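Local atomic coordinates of methionine gamma-lyase (Trichomonas vaginalis, PDB entry 1PFF), a protein that belongs to the Cys/Met metabolism family of pyridoxal-phosphate-dependent enzymes and assembles as four protein chains. Residues V268-S273 with S279-P284; A211-E216 with D318-L323; V292-R297 with L302-I307; D197-R202 with V311-V316. All coordinates share one frame; numbering follows the deposited sequence.

Interaction 1 (V268-S273 with S279-P284); sequences VSLAVS and SLIQHP. With EDO (1,2-ethanediol), chain S.
Ser279 O is gripped twice. The backbone Ser269 N donates to Ser279 O at 3.1 Å with an N-H...O angle of 161°, and a water that accepts from Ser269 OG donates to the same Ser279 O at 2.8 Å. Two further backbone bonds, Ile281 N to Ser269 O at 2.9 Å and Ala271 N to Ile281 O at 3.1 Å, alternate with this one and establish parallel pairing of Ser269 with Leu280 and of Leu270 with Ile281.

On the Leu270 and Ile281 face, Leu270 CD2 rests against Ile281 CG2 at 3.7 Å. Val268 crosses Ile281 at about a right angle, its CG1 placed anti to the backbone N (chi1 -177°) and lying 3.6 Å from Ile281 CB. On the other face Leu280 spreads over Ala271 CB, which lies 4.0 Å from Leu280 CB. Beyond the pairing, Val272 N donates to O2 of a 1,2-ethanediol molecule at 3.3 Å.

Ser279 OG bonds to Glu314 and to the backbone N of Gly312. Strand 269-270 is an edge strand of its sheet within this chain, while 280-282 is bonded on its other flank to strand 306-310; Leu262 of helix 255-263 touches Leu270 and Ile281, and helix 316-328 packs on Val268 and Ile281.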
# COMPACT_ATOMS: atom_id res chain seq x y z
N VAL A 268 6.19 23.06 -18.22
CA VAL A 268 5.24 23.47 -17.20
C VAL A 268 3.84 22.98 -17.63
O VAL A 268 3.34 23.36 -18.70
CB VAL A 268 5.27 25.01 -17.04
CG1 VAL A 268 4.34 25.45 -15.94
CG2 VAL A 268 6.69 25.49 -16.77
N SER A 269 3.21 22.13 -16.83
CA SER A 269 1.93 21.53 -17.21
C SER A 269 0.72 22.26 -16.61
O SER A 269 0.80 22.82 -15.52
CB SER A 269 1.88 20.05 -16.82
OG SER A 269 3.10 19.41 -17.13
N LEU A 270 -0.40 22.22 -17.32
CA LEU A 270 -1.66 22.74 -16.81
C LEU A 270 -2.18 21.85 -15.69
O LEU A 270 -2.05 20.62 -15.74
CB LEU A 270 -2.71 22.85 -17.93
CG LEU A 270 -2.39 23.67 -19.19
CD1 LEU A 270 -3.60 23.69 -20.13
CD2 LEU A 270 -1.99 25.08 -18.85
N ALA A 271 -2.76 22.48 -14.67
CA ALA A 271 -3.26 21.77 -13.50
C ALA A 271 -4.29 22.61 -12.77
O ALA A 271 -4.16 23.84 -12.70
CB ALA A 271 -2.11 21.41 -12.55
N VAL A 272 -5.31 21.96 -12.22
CA VAL A 272 -6.29 22.64 -11.37
C VAL A 272 -5.82 22.72 -9.92
O VAL A 272 -6.19 23.64 -9.18
CB VAL A 272 -7.73 22.04 -11.49
CG1 VAL A 272 -8.30 22.26 -12.88
CG2 VAL A 272 -7.76 20.55 -11.14
N SER A 273 -4.98 21.76 -9.51
CA SER A 273 -4.38 21.78 -8.18
C SER A 273 -2.87 21.95 -8.29
O SER A 273 -2.18 21.10 -8.86
CB SER A 273 -4.72 20.51 -7.40
OG SER A 273 -6.09 20.16 -7.60
N SER A 279 6.76 21.64 -12.24
CA SER A 279 6.18 22.96 -12.51
C SER A 279 4.77 22.83 -13.06
O SER A 279 4.53 22.10 -14.03
CB SER A 279 7.07 23.75 -13.46
OG SER A 279 8.34 23.98 -12.87
N LEU A 280 3.83 23.52 -12.40
CA LEU A 280 2.43 23.54 -12.81
C LEU A 280 1.89 24.96 -12.94
O LEU A 280 2.33 25.87 -12.23
CB LEU A 280 1.55 22.73 -11.85
CG LEU A 280 1.93 21.27 -11.56
CD1 LEU A 280 1.13 20.74 -10.38
CD2 LEU A 280 1.76 20.37 -12.79
N ILE A 281 0.92 25.15 -13.84
CA ILE A 281 0.43 26.48 -14.18
C ILE A 281 -1.09 26.42 -14.40
O ILE A 281 -1.63 25.38 -14.80
CB ILE A 281 1.19 27.04 -15.42
CG1 ILE A 281 0.99 28.55 -15.58
CG2 ILE A 281 0.81 26.29 -16.71
CD1 ILE A 281 2.09 29.22 -16.42
N GLN A 282 -1.76 27.53 -14.12
CA GLN A 282 -3.20 27.63 -14.30
C GLN A 282 -3.63 29.07 -14.46
O GLN A 282 -2.92 30.00 -14.07
CB GLN A 282 -3.94 27.00 -13.12
CG GLN A 282 -3.75 27.73 -11.81
CD GLN A 282 -4.57 27.16 -10.67
OE1 GLN A 282 -4.86 25.96 -10.65
NE2 GLN A 282 -4.92 28.01 -9.71
N HIS A 283 -4.81 29.23 -15.04
CA HIS A 283 -5.48 30.52 -15.13
C HIS A 283 -6.77 30.32 -14.35
O HIS A 283 -7.71 29.71 -14.86
CB HIS A 283 -5.77 30.85 -16.59
CG HIS A 283 -6.62 32.07 -16.78
ND1 HIS A 283 -6.11 33.35 -16.73
CD2 HIS A 283 -7.94 32.21 -17.03
CE1 HIS A 283 -7.08 34.22 -16.94
NE2 HIS A 283 -8.20 33.55 -17.12
N PRO A 284 -6.78 30.77 -13.09
CA PRO A 284 -7.88 30.48 -12.17
C PRO A 284 -9.27 30.89 -12.69
O PRO A 284 -10.20 30.09 -12.55
CB PRO A 284 -7.52 31.29 -10.92
CG PRO A 284 -6.03 31.44 -10.99
CD PRO A 284 -5.71 31.55 -12.44
C1 EDO S . -4.59 18.81 -11.50
O1 EDO S . -4.24 17.85 -10.52
C2 EDO S . -5.14 18.10 -12.73
O2 EDO S . -5.54 19.06 -13.69
O HOH W 1 5.26 19.74 -15.27

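Interaction 2 (A211-E216 with D318-L323); sequences AEFLHE and DIIDDL. With EDO (1,2-ethanediol), chain I; EDO (1,2-ethanediol), chain H; EDO (1,2-ethanediol), chain G.
Phe213 carries this contact with Ile320 and Leu323, reaching out from helix 211-216 with its CB directed toward helix 318-323. Its first torsion of 149°, short of fully anti, turns a ring face to the Ile320 methyl. From CB the chain passes to CG, which lies 3.8 Å from Ile320 CG2. The next atom, CD1, comes nearest to that methyl, with Phe213 CD1 to Ile320 CG2 at 3.7 Å, whereas Phe213 CE1 is 4.0 Å from it. The methyl therefore sits over one ring face: Ile320 CG2 is 3.8 Å from the Phe213 centroid and 16° off the ring normal, a CH-pi contact slightly displaced toward the rim. Across the ring from CD1, Phe213 CE2 meets Leu323 CB obliquely at 3.9 Å, on the same side of the ring plane as the methyl. At the tip, Phe213 CZ comes within 4.1 Å of Ile320 O.

A looser apolar touch, Leu214 CD2 to Leu323 CD1 at 4.4 Å, extends the same seam. The evidence is thus packing by carbon atoms rather than polar pairing.

The two helix segments run nearly alongside, crossing at -24° with axes 10.8 Å apart. Leu327 of helix 316-328 also touches Phe213 and Leu214, and Leu323 meets Val210 of helix 183-216. Leu214 touches Ile248 and Phe250, so helix 183-216 rests on strand 247-251.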
# COMPACT_ATOMS: atom_id res chain seq x y z
N ALA A 211 10.86 34.30 -11.35
CA ALA A 211 10.21 35.57 -11.05
C ALA A 211 10.96 36.75 -11.69
O ALA A 211 10.35 37.64 -12.28
CB ALA A 211 10.07 35.76 -9.53
N GLU A 212 12.29 36.73 -11.61
CA GLU A 212 13.10 37.79 -12.20
C GLU A 212 13.01 37.78 -13.73
O GLU A 212 12.95 38.85 -14.36
CB GLU A 212 14.55 37.70 -11.71
CG GLU A 212 14.66 38.09 -10.24
CD GLU A 212 16.04 37.85 -9.65
OE1 GLU A 212 16.27 38.31 -8.50
OE2 GLU A 212 16.88 37.22 -10.32
N PHE A 213 12.98 36.59 -14.32
CA PHE A 213 12.82 36.46 -15.77
C PHE A 213 11.47 37.06 -16.20
O PHE A 213 11.40 37.82 -17.17
CB PHE A 213 12.94 34.99 -16.23
CG PHE A 213 12.11 34.67 -17.45
CD1 PHE A 213 12.54 35.05 -18.72
CD2 PHE A 213 10.88 34.03 -17.32
CE1 PHE A 213 11.76 34.78 -19.85
CE2 PHE A 213 10.10 33.76 -18.44
CZ PHE A 213 10.54 34.14 -19.71
N LEU A 214 10.42 36.73 -15.46
CA LEU A 214 9.07 37.18 -15.79
C LEU A 214 8.94 38.69 -15.61
O LEU A 214 8.29 39.36 -16.42
CB LEU A 214 8.02 36.46 -14.93
CG LEU A 214 7.81 34.95 -15.11
CD1 LEU A 214 7.03 34.40 -13.92
CD2 LEU A 214 7.08 34.66 -16.41
N HIS A 215 9.58 39.20 -14.56
CA HIS A 215 9.63 40.63 -14.24
C HIS A 215 10.21 41.44 -15.39
O HIS A 215 9.82 42.59 -15.61
CB HIS A 215 10.46 40.85 -12.97
CG HIS A 215 10.46 42.26 -12.46
ND1 HIS A 215 9.36 42.84 -11.87
CD2 HIS A 215 11.44 43.20 -12.44
CE1 HIS A 215 9.66 44.08 -11.51
NE2 HIS A 215 10.91 44.32 -11.85
N GLU A 216 11.14 40.84 -16.13
CA GLU A 216 11.80 41.52 -17.23
C GLU A 216 11.17 41.27 -18.60
O GLU A 216 11.48 41.98 -19.56
CB GLU A 216 13.29 41.20 -17.23
CG GLU A 216 14.02 41.89 -16.09
CD GLU A 216 15.50 41.59 -16.06
OE1 GLU A 216 15.99 40.85 -16.94
OE2 GLU A 216 16.18 42.10 -15.14
N ASP A 318 15.27 25.10 -18.34
CA ASP A 318 14.17 24.44 -19.06
C ASP A 318 12.82 25.09 -18.77
O ASP A 318 11.99 25.23 -19.67
CB ASP A 318 14.07 22.97 -18.67
CG ASP A 318 15.26 22.15 -19.12
OD1 ASP A 318 15.95 22.56 -20.09
OD2 ASP A 318 15.55 21.08 -18.57
N ILE A 319 12.62 25.48 -17.52
CA ILE A 319 11.39 26.16 -17.13
C ILE A 319 11.33 27.51 -17.82
O ILE A 319 10.31 27.84 -18.43
CB ILE A 319 11.30 26.32 -15.59
CG1 ILE A 319 11.38 24.96 -14.88
CG2 ILE A 319 10.03 27.08 -15.20
CD1 ILE A 319 11.47 25.05 -13.34
N ILE A 320 12.42 28.27 -17.74
CA ILE A 320 12.47 29.59 -18.37
C ILE A 320 12.29 29.48 -19.89
O ILE A 320 11.53 30.24 -20.48
CB ILE A 320 13.78 30.36 -17.98
CG1 ILE A 320 13.72 30.75 -16.49
CG2 ILE A 320 13.96 31.62 -18.82
CD1 ILE A 320 15.06 31.24 -15.90
N ASP A 321 12.96 28.51 -20.51
CA ASP A 321 12.83 28.28 -21.96
C ASP A 321 11.38 28.09 -22.39
O ASP A 321 10.94 28.69 -23.37
CB ASP A 321 13.69 27.07 -22.40
CG ASP A 321 15.18 27.38 -22.40
OD1 ASP A 321 15.54 28.57 -22.24
OD2 ASP A 321 16.06 26.50 -22.54
N ASP A 322 10.64 27.27 -21.64
CA ASP A 322 9.24 26.96 -21.91
C ASP A 322 8.37 28.22 -21.85
O ASP A 322 7.58 28.49 -22.77
CB ASP A 322 8.74 25.94 -20.88
CG ASP A 322 7.39 25.34 -21.22
OD1 ASP A 322 6.97 25.37 -22.39
OD2 ASP A 322 6.67 24.80 -20.35
N LEU A 323 8.52 28.99 -20.78
CA LEU A 323 7.70 30.18 -20.57
C LEU A 323 8.02 31.27 -21.59
O LEU A 323 7.12 31.95 -22.07
CB LEU A 323 7.86 30.70 -19.14
CG LEU A 323 7.31 29.81 -18.03
CD1 LEU A 323 7.80 30.30 -16.68
CD2 LEU A 323 5.78 29.74 -18.05
C1 EDO I . 7.80 42.88 -17.50
O1 EDO I . 7.41 43.91 -18.39
C2 EDO I . 6.82 42.85 -16.34
O2 EDO I . 6.97 41.68 -15.55
C1 EDO H . 9.85 45.89 -19.18
O1 EDO H . 8.97 46.42 -18.19
C2 EDO H . 10.90 45.03 -18.50
O2 EDO H . 12.10 45.07 -19.26
C1 EDO G . 7.72 45.14 -14.21
O1 EDO G . 8.16 45.47 -15.52
C2 EDO G . 6.29 45.61 -14.04
O2 EDO G . 5.94 45.59 -12.66

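Interaction 3 (V292-R297 with L302-I307); sequences VPKEER and LTDNLI
The charged contact joins Arg297 to Asp304 as a salt bridge, with Arg297 NH2 donating to Asp304 OD1 at 3.0 Å. The bond is bent, 139° at the hydrogen; it uses the syn lone pair of OD1, and the oxygen stands 28° out of the guanidinium plane. Guanidinium and carboxylate planes are 35° apart. A bend at chi3 folds the Arg297 chain, bringing one guanidinium face over the CA of Lys294.

Two waters reinforce the pair. One lies in plane at the guanidinium edge, accepting from Arg297 NE at 2.8 Å while donating to Asp304 OD1 and Leu302 O. The other donates to Asp304 OD2 at 2.7 Å and takes only a weak bond from Arg297 NH2. Each carboxylate oxygen has a water partner.

Carbon packing sets Arg297 CB 4.3 Å from Leu302 CB; Lys294 CE approaches Asp304 OD2 to 3.4 Å, while Lys294 NZ has its salt bridge with Glu298.

Backbone pairing consists of Leu302 N donating to Arg297 O at 2.8 Å. Asn305 N donates to Thr303 OG1 at 3.1 Å, an ST turn, and Thr303 to Leu306 forms a type I beta turn: a helix-to-strand connection from helix 294-299 into strand 306-310.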
# COMPACT_ATOMS: atom_id res chain seq x y z
N VAL A 292 -17.75 30.83 -10.44
CA VAL A 292 -17.98 31.99 -9.58
C VAL A 292 -18.26 33.21 -10.45
O VAL A 292 -17.50 33.48 -11.39
CB VAL A 292 -16.76 32.27 -8.65
CG1 VAL A 292 -17.09 33.33 -7.60
CG2 VAL A 292 -16.29 30.98 -7.97
N PRO A 293 -19.34 33.95 -10.15
CA PRO A 293 -19.67 35.17 -10.91
C PRO A 293 -18.46 36.10 -11.00
O PRO A 293 -17.79 36.33 -9.99
CB PRO A 293 -20.78 35.82 -10.07
CG PRO A 293 -21.43 34.67 -9.36
CD PRO A 293 -20.32 33.68 -9.09
N LYS A 294 -18.19 36.61 -12.20
CA LYS A 294 -17.00 37.42 -12.49
C LYS A 294 -16.73 38.52 -11.45
O LYS A 294 -15.62 38.62 -10.92
CB LYS A 294 -17.09 38.04 -13.89
CG LYS A 294 -15.80 38.68 -14.39
CD LYS A 294 -15.92 39.14 -15.84
CE LYS A 294 -14.73 40.01 -16.26
NZ LYS A 294 -14.89 41.44 -15.84
N GLU A 295 -17.75 39.31 -11.15
CA GLU A 295 -17.64 40.44 -10.22
C GLU A 295 -17.26 39.99 -8.81
O GLU A 295 -16.61 40.74 -8.07
CB GLU A 295 -18.94 41.25 -10.19
CG GLU A 295 -19.42 41.71 -11.55
CD GLU A 295 -20.57 42.70 -11.46
OE1 GLU A 295 -21.55 42.41 -10.75
OE2 GLU A 295 -20.48 43.77 -12.10
N GLU A 296 -17.68 38.78 -8.45
CA GLU A 296 -17.35 38.20 -7.15
C GLU A 296 -15.90 37.73 -7.08
O GLU A 296 -15.26 37.87 -6.04
CB GLU A 296 -18.29 37.04 -6.83
CG GLU A 296 -19.75 37.44 -6.74
CD GLU A 296 -20.51 36.65 -5.69
OE1 GLU A 296 -20.02 35.58 -5.27
OE2 GLU A 296 -21.60 37.11 -5.29
N ARG A 297 -15.40 37.17 -8.18
CA ARG A 297 -13.99 36.83 -8.29
C ARG A 297 -13.14 38.09 -8.09
O ARG A 297 -12.16 38.08 -7.35
CB ARG A 297 -13.68 36.21 -9.66
CG ARG A 297 -14.36 34.88 -9.94
CD ARG A 297 -13.82 34.14 -11.16
NE ARG A 297 -13.81 34.96 -12.38
CZ ARG A 297 -14.54 34.71 -13.46
NH1 ARG A 297 -15.37 33.67 -13.49
NH2 ARG A 297 -14.44 35.50 -14.52
N LEU A 302 -9.35 38.31 -7.47
CA LEU A 302 -9.02 37.44 -8.59
C LEU A 302 -9.53 38.03 -9.90
O LEU A 302 -10.74 38.10 -10.11
CB LEU A 302 -9.60 36.03 -8.37
CG LEU A 302 -9.32 35.01 -9.48
CD1 LEU A 302 -7.82 34.81 -9.67
CD2 LEU A 302 -10.03 33.68 -9.22
N THR A 303 -8.62 38.44 -10.78
CA THR A 303 -9.00 39.00 -12.08
C THR A 303 -8.79 37.98 -13.18
O THR A 303 -8.14 36.94 -12.97
CB THR A 303 -8.20 40.28 -12.43
OG1 THR A 303 -6.87 39.91 -12.84
CG2 THR A 303 -8.00 41.18 -11.22
N ASP A 304 -9.30 38.32 -14.36
CA ASP A 304 -9.15 37.51 -15.57
C ASP A 304 -7.76 37.64 -16.18
O ASP A 304 -7.46 36.96 -17.17
CB ASP A 304 -10.20 37.89 -16.61
CG ASP A 304 -11.60 37.38 -16.27
OD1 ASP A 304 -11.81 36.80 -15.18
OD2 ASP A 304 -12.56 37.53 -17.05
N ASN A 305 -6.92 38.52 -15.62
CA ASN A 305 -5.54 38.68 -16.07
C ASN A 305 -4.59 37.65 -15.46
O ASN A 305 -3.50 37.41 -16.00
CB ASN A 305 -5.00 40.08 -15.71
CG ASN A 305 -5.78 41.22 -16.35
OD1 ASN A 305 -5.95 42.28 -15.74
ND2 ASN A 305 -6.22 41.03 -17.59
N LEU A 306 -4.99 37.05 -14.34
CA LEU A 306 -4.07 36.33 -13.45
C LEU A 306 -3.73 34.89 -13.84
O LEU A 306 -4.61 34.07 -14.06
CB LEU A 306 -4.58 36.35 -12.01
CG LEU A 306 -3.51 35.98 -10.96
CD1 LEU A 306 -2.56 37.15 -10.70
CD2 LEU A 306 -4.17 35.50 -9.68
N ILE A 307 -2.42 34.61 -13.92
CA ILE A 307 -1.90 33.26 -14.07
C ILE A 307 -1.17 32.87 -12.78
O ILE A 307 -0.42 33.68 -12.23
CB ILE A 307 -0.94 33.17 -15.28
CG1 ILE A 307 -1.70 33.36 -16.59
CG2 ILE A 307 -0.22 31.81 -15.30
CD1 ILE A 307 -0.82 33.69 -17.79
O HOH W 2 -11.91 36.98 -12.47
O HOH W 3 -14.48 35.80 -17.91

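Interaction 4 (D197-R202 with V311-V316); sequences DMRVKR and VGCENV
Cys313 SG lies against the backbone of helix 197-202, 3.4 Å from Arg199 O and 3.8 Å from Arg199 CA. With SG anti to the carbonyl carbon (chi1 -62°), the sulfur lies between two residues one helical turn apart: Arg199 CB is 4.2 Å from Cys313 SG, and Arg202 CB is 4.3 Å from it. Arg202 adds the aliphatic root of its side chain, with CG 4.2 Å from Cys313 O. Its chain then bends at chi2 and chi3. The first shell is thus one thiol and one carbonyl packed on a helix surface.

The next shell holds both partners in place. Asn206, further along the same long helix, donates from ND2 to Gly312 O and weakly to Glu314 O, which pins the loop on both sides of Cys313. The guanidinium of Arg199 leads away from the loop to Tyr146 O, Ile147 O, Gly192 O and Thr195 OG1. Within the helix, Lys201 NZ donates to Asp197 OD2 at 2.8 Å. The second subunit contributes its Arg202, in a salt bridge with Asp197 OD1, and its Met198, packed on Cys313.

The contact therefore joins a strand-to-helix loop, which ends in Asn315 as the N-cap of helix 316-328, to long helix 183-216 at a subunit interface.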
# COMPACT_ATOMS: atom_id res chain seq x y z
N ASP A 197 13.36 19.22 2.56
CA ASP A 197 14.34 20.31 2.52
C ASP A 197 14.83 20.58 1.10
O ASP A 197 14.82 21.72 0.63
CB ASP A 197 15.51 19.96 3.45
CG ASP A 197 16.55 21.08 3.54
OD1 ASP A 197 17.51 21.07 2.74
OD2 ASP A 197 16.50 21.97 4.40
N MET A 198 15.23 19.51 0.42
CA MET A 198 15.71 19.57 -0.96
C MET A 198 14.66 20.15 -1.92
O MET A 198 14.96 21.06 -2.69
CB MET A 198 16.12 18.15 -1.39
CG MET A 198 16.55 17.99 -2.84
SD MET A 198 16.47 16.21 -3.23
CE MET A 198 14.79 16.02 -3.70
N ARG A 199 13.44 19.63 -1.87
CA ARG A 199 12.40 20.02 -2.82
C ARG A 199 11.93 21.46 -2.61
O ARG A 199 11.70 22.20 -3.58
CB ARG A 199 11.21 19.05 -2.72
CG ARG A 199 11.43 17.72 -3.50
CD ARG A 199 10.29 16.70 -3.39
NE ARG A 199 10.08 16.22 -2.02
CZ ARG A 199 9.16 16.71 -1.19
NH1 ARG A 199 8.36 17.70 -1.58
NH2 ARG A 199 9.03 16.21 0.04
N VAL A 200 11.79 21.87 -1.35
CA VAL A 200 11.34 23.22 -1.04
C VAL A 200 12.38 24.26 -1.45
O VAL A 200 12.05 25.28 -2.08
CB VAL A 200 10.94 23.37 0.43
CG1 VAL A 200 10.88 24.86 0.85
CG2 VAL A 200 9.60 22.71 0.66
N LYS A 201 13.64 23.98 -1.12
CA LYS A 201 14.72 24.93 -1.40
C LYS A 201 15.06 25.05 -2.88
O LYS A 201 15.22 26.16 -3.40
CB LYS A 201 15.96 24.59 -0.55
CG LYS A 201 15.68 24.74 0.96
CD LYS A 201 16.95 24.59 1.80
CE LYS A 201 16.70 25.12 3.21
NZ LYS A 201 17.62 24.51 4.19
N ARG A 202 15.14 23.92 -3.58
CA ARG A 202 15.36 23.98 -5.04
C ARG A 202 14.22 24.68 -5.77
O ARG A 202 14.46 25.49 -6.67
CB ARG A 202 15.63 22.61 -5.65
CG ARG A 202 16.02 22.67 -7.16
CD ARG A 202 17.48 23.07 -7.42
NE ARG A 202 18.32 21.88 -7.64
CZ ARG A 202 19.57 21.73 -7.20
NH1 ARG A 202 20.17 22.68 -6.50
NH2 ARG A 202 20.23 20.60 -7.45
N VAL A 311 6.23 26.68 -9.17
CA VAL A 311 7.54 26.34 -9.74
C VAL A 311 8.05 25.03 -9.15
O VAL A 311 8.04 24.84 -7.94
CB VAL A 311 8.57 27.49 -9.52
CG1 VAL A 311 9.93 27.16 -10.14
CG2 VAL A 311 8.03 28.81 -10.06
N GLY A 312 8.49 24.12 -10.02
CA GLY A 312 8.98 22.82 -9.58
C GLY A 312 10.49 22.75 -9.50
O GLY A 312 11.18 23.77 -9.52
N CYS A 313 11.01 21.52 -9.42
CA CYS A 313 12.43 21.30 -9.20
C CYS A 313 13.22 20.96 -10.47
O CYS A 313 14.38 20.55 -10.37
CB CYS A 313 12.63 20.19 -8.18
SG CYS A 313 11.93 20.60 -6.57
N GLU A 314 12.61 21.14 -11.63
CA GLU A 314 13.28 20.91 -12.91
C GLU A 314 14.47 21.86 -13.06
O GLU A 314 14.59 22.84 -12.32
CB GLU A 314 12.31 21.12 -14.08
CG GLU A 314 11.06 20.25 -14.07
CD GLU A 314 9.84 20.95 -13.48
OE1 GLU A 314 10.02 21.86 -12.63
OE2 GLU A 314 8.71 20.59 -13.85
N ASN A 315 15.36 21.58 -14.03
CA ASN A 315 16.39 22.55 -14.40
C ASN A 315 15.73 23.89 -14.69
O ASN A 315 14.82 23.96 -15.51
CB ASN A 315 17.15 22.08 -15.64
CG ASN A 315 18.37 22.95 -15.97
OD1 ASN A 315 18.32 24.18 -15.92
ND2 ASN A 315 19.46 22.30 -16.33
N VAL A 316 16.17 24.94 -14.01
CA VAL A 316 15.52 26.25 -14.11
C VAL A 316 15.51 26.80 -15.54
O VAL A 316 14.55 27.45 -15.96
CB VAL A 316 16.10 27.30 -13.10
CG1 VAL A 316 17.54 27.69 -13.46
CG2 VAL A 316 15.19 28.52 -13.00

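Overall arrangement
Along the chain, interactions 4 and 2 open first, both on helix 183-216; interactions 1 and 3 then form in series, before the partner segments of 4 and 2 arrive at 311-316 and 318-323. Interaction 1 is the hub, touching all three others, with its centre about 15 Å from that of interaction 2 and about 16 Å from those of 3 and 4. Interactions 2 and 4, centres about 15 Å apart, also touch, through Ile319 against Glu314, Gly312 and Val311. Interactions 3 and 4 lie farthest apart, about 29 Å between centres, at opposite ends of strand 306-310. Together the contacts join the mixed sheet to helices 183-216 and 316-328 in the C-terminal part of the chain.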